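Local coordinates for protein polymerase subunit PA (Dhori virus, PDB 4CGS) that probably binds RNA as part of the viral polymerase, this piece being its N-terminal domain, the counterpart of the influenza PA cap-snatching domain, at residues Gln78-Phe82 / Asp92-Gly98. Residues are numbered along the deposited sequence; the frame is centred on the assembly and turned at random.
Sequences QNLIF and DLKERKG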
loop_
_atom_site.group_PDB
_atom_site.type_symbol
_atom_site.label_atom_id
_atom_site.label_comp_id
_atom_site.label_asym_id
_atom_site.label_seq_id
_atom_site.Cartn_x
_atom_site.Cartn_y
_atom_site.Cartn_z
ATOM N N GLN A 78 -17.328 -4.211 -12.006
ATOM C CA GLN A 78 -17.390 -2.758 -11.877
ATOM C C GLN A 78 -17.177 -2.012 -13.178
ATOM O O GLN A 78 -17.225 -0.797 -13.225
ATOM C CB GLN A 78 -16.369 -2.204 -10.883
ATOM C CG GLN A 78 -16.651 -2.732 -9.472
ATOM C CD GLN A 78 -17.901 -2.180 -8.880
ATOM O OE1 GLN A 78 -18.332 -1.082 -9.257
ATOM N NE2 GLN A 78 -18.470 -2.868 -7.921
ATOM N N ASN A 79 -16.871 -2.740 -14.241
ATOM C CA ASN A 79 -16.467 -2.128 -15.505
ATOM C C ASN A 79 -15.340 -1.113 -15.344
ATOM O O ASN A 79 -15.393 -0.055 -15.923
ATOM C CB ASN A 79 -17.693 -1.503 -16.210
ATOM C CG ASN A 79 -17.433 -1.193 -17.674
ATOM O OD1 ASN A 79 -16.656 -1.918 -18.364
ATOM N ND2 ASN A 79 -18.050 -0.125 -18.174
ATOM N N LEU A 80 -14.340 -1.523 -14.550
ATOM C CA LEU A 80 -13.110 -0.750 -14.355
ATOM C C LEU A 80 -11.981 -1.628 -14.797
ATOM O O LEU A 80 -11.555 -2.546 -14.114
ATOM C CB LEU A 80 -12.900 -0.356 -12.908
ATOM C CG LEU A 80 -13.859 0.632 -12.364
ATOM C CD1 LEU A 80 -13.718 0.620 -10.834
ATOM C CD2 LEU A 80 -13.676 2.030 -12.967
ATOM N N ILE A 81 -11.566 -1.427 -16.067
ATOM C CA ILE A 81 -10.671 -2.362 -16.766
ATOM C C ILE A 81 -9.343 -1.656 -17.039
ATOM O O ILE A 81 -9.290 -0.446 -17.350
ATOM C CB ILE A 81 -11.266 -2.784 -18.120
ATOM C CG1 ILE A 81 -12.777 -3.181 -17.997
ATOM C CG2 ILE A 81 -10.426 -3.962 -18.693
ATOM C CD1 ILE A 81 -13.112 -4.287 -17.006
ATOM N N PHE A 82 -8.258 -2.374 -16.859
ATOM C CA PHE A 82 -6.875 -1.835 -16.950
ATOM C C PHE A 82 -6.016 -2.797 -17.753
ATOM O O PHE A 82 -6.400 -3.905 -17.981
ATOM C CB PHE A 82 -6.297 -1.703 -15.569
ATOM C CG PHE A 82 -7.128 -0.823 -14.656
ATOM C CD1 PHE A 82 -8.242 -1.372 -13.988
ATOM C CD2 PHE A 82 -6.937 0.576 -14.606
ATOM C CE1 PHE A 82 -9.065 -0.597 -13.212
ATOM C CE2 PHE A 82 -7.751 1.291 -13.761
ATOM C CZ PHE A 82 -8.825 0.700 -13.127
ATOM N N ASP A 92 -11.182 2.436 -6.897
ATOM C CA ASP A 92 -11.846 3.551 -6.297
ATOM C C ASP A 92 -13.178 3.694 -7.048
ATOM O O ASP A 92 -13.195 4.109 -8.213
ATOM C CB ASP A 92 -10.999 4.789 -6.467
ATOM C CG ASP A 92 -11.645 6.038 -5.922
ATOM O OD1 ASP A 92 -12.853 6.083 -5.664
ATOM O OD2 ASP A 92 -10.899 7.052 -5.733
ATOM N N LEU A 93 -14.271 3.283 -6.408
ATOM C CA LEU A 93 -15.565 3.246 -7.074
ATOM C C LEU A 93 -16.213 4.638 -7.186
ATOM O O LEU A 93 -17.192 4.868 -7.958
ATOM C CB LEU A 93 -16.470 2.279 -6.348
ATOM C CG LEU A 93 -15.931 0.856 -6.126
ATOM C CD1 LEU A 93 -16.979 -0.053 -5.488
ATOM C CD2 LEU A 93 -15.459 0.307 -7.475
ATOM N N LYS A 94 -15.712 5.593 -6.426
ATOM C CA LYS A 94 -16.211 7.017 -6.513
ATOM C C LYS A 94 -15.619 7.664 -7.713
ATOM O O LYS A 94 -16.367 8.197 -8.565
ATOM C CB LYS A 94 -15.917 7.751 -5.226
ATOM C CG LYS A 94 -16.260 9.206 -5.307
ATOM C CD LYS A 94 -15.762 9.912 -4.063
ATOM C CE LYS A 94 -16.029 11.397 -4.106
ATOM N NZ LYS A 94 -15.379 11.998 -2.928
ATOM N N GLU A 95 -14.315 7.659 -7.794
ATOM C CA GLU A 95 -13.578 8.336 -8.873
ATOM C C GLU A 95 -13.472 7.481 -10.147
ATOM O O GLU A 95 -13.106 8.014 -11.214
ATOM C CB GLU A 95 -12.195 8.792 -8.381
ATOM C CG GLU A 95 -12.272 9.810 -7.258
ATOM C CD GLU A 95 -12.999 11.068 -7.618
ATOM O OE1 GLU A 95 -13.013 11.394 -8.809
ATOM O OE2 GLU A 95 -13.530 11.709 -6.693
ATOM N N ARG A 96 -13.786 6.178 -10.055
ATOM C CA ARG A 96 -13.693 5.268 -11.203
ATOM C C ARG A 96 -12.215 5.203 -11.648
ATOM O O ARG A 96 -11.913 5.394 -12.823
ATOM C CB ARG A 96 -14.620 5.669 -12.358
ATOM C CG ARG A 96 -16.047 5.922 -11.929
ATOM C CD ARG A 96 -16.730 4.561 -11.683
ATOM N NE ARG A 96 -16.677 3.744 -12.921
ATOM C CZ ARG A 96 -17.013 2.467 -12.999
ATOM N NH1 ARG A 96 -17.381 1.845 -11.912
ATOM N NH2 ARG A 96 -16.847 1.784 -14.160
ATOM N N LYS A 97 -11.355 4.865 -10.697
ATOM C CA LYS A 97 -9.915 4.818 -10.939
ATOM C C LYS A 97 -9.373 3.507 -10.345
ATOM O O LYS A 97 -9.932 3.013 -9.334
ATOM C CB LYS A 97 -9.181 5.960 -10.256
ATOM C CG LYS A 97 -9.574 7.386 -10.566
ATOM C CD LYS A 97 -9.037 7.907 -11.851
ATOM C CE LYS A 97 -9.527 9.287 -12.196
ATOM N NZ LYS A 97 -9.132 9.660 -13.562
ATOM N N GLY A 98 -8.267 3.037 -10.903
ATOM C CA GLY A 98 -7.479 2.015 -10.302
ATOM C C GLY A 98 -6.348 2.689 -9.551
ATOM O O GLY A 98 -5.681 3.558 -10.115
HETATM O O HOH W 1 -19.897 -0.206 -11.293
#
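The guanidinium of Arg-96 carries Leu-80 on one face and a backbone carbonyl at its edge. Methyl CD2 of Leu-80 sits 3.2 Å above the guanidinium plane, over its centre, with Leu-80 CD2 3.4 Å from Arg-96 CZ. At the end-on edge, NH2 and NH1 of Arg-96 both donate to Gln-78 O, at 2.8 and 3.0 Å; Asn-79 CB also lies at the edge, in plane, 4.0 Å from Arg-96 NH2. This fork is bent at the hydrogens, 144° and 137°, as expected when two nitrogens share one acceptor, yet the oxygen stays near the guanidinium plane and the donors lie in the carbonyl plane. Gly-98 N and Lys-97 C lie obliquely to the Phe-82 ring, whose CE2 and CZ rest against the backbone N and CA of Gly-98, with Phe-82 CZ 3.3 Å from Gly-98 N; Leu-91 and Pro-88 also touch this ring. The Arg-96 chain folds back to reach the carbonyl, kinked at chi2 (-76°) and chi3. A water donates to Gln-78 OE1 at 2.7 Å and accepts a weak bond from Arg-96 NH1. Between the polar and aromatic ends, Leu-93 CD2 packs 3.8 Å from Leu-80 CD1 and also rests against the side chain of Gln-78, which crosses Leu-93 at about a right angle. The gripped carbonyl stands at the C-terminal end of helix 68-78, just before Asn-79, the positive-phi residue of a Schellman motif; the positive charge of Arg-96 there probably complements the helix dipole. Arg-96 itself comes from a tight hairpin between strands 90-92 and 97-104. There Asp-92 OD1 makes an Asx turn through Lys-94 N and an Asx motif through Glu-95 N, while Asp-92 OD2 bonds to Arg-59 and Tyr-137. Arg-96 and Lys-97 face Asp-92 in a G1 beta bulge, so the contact joins a Schellman-terminated helix to a bulged beta hairpin of the domain's mixed sheet.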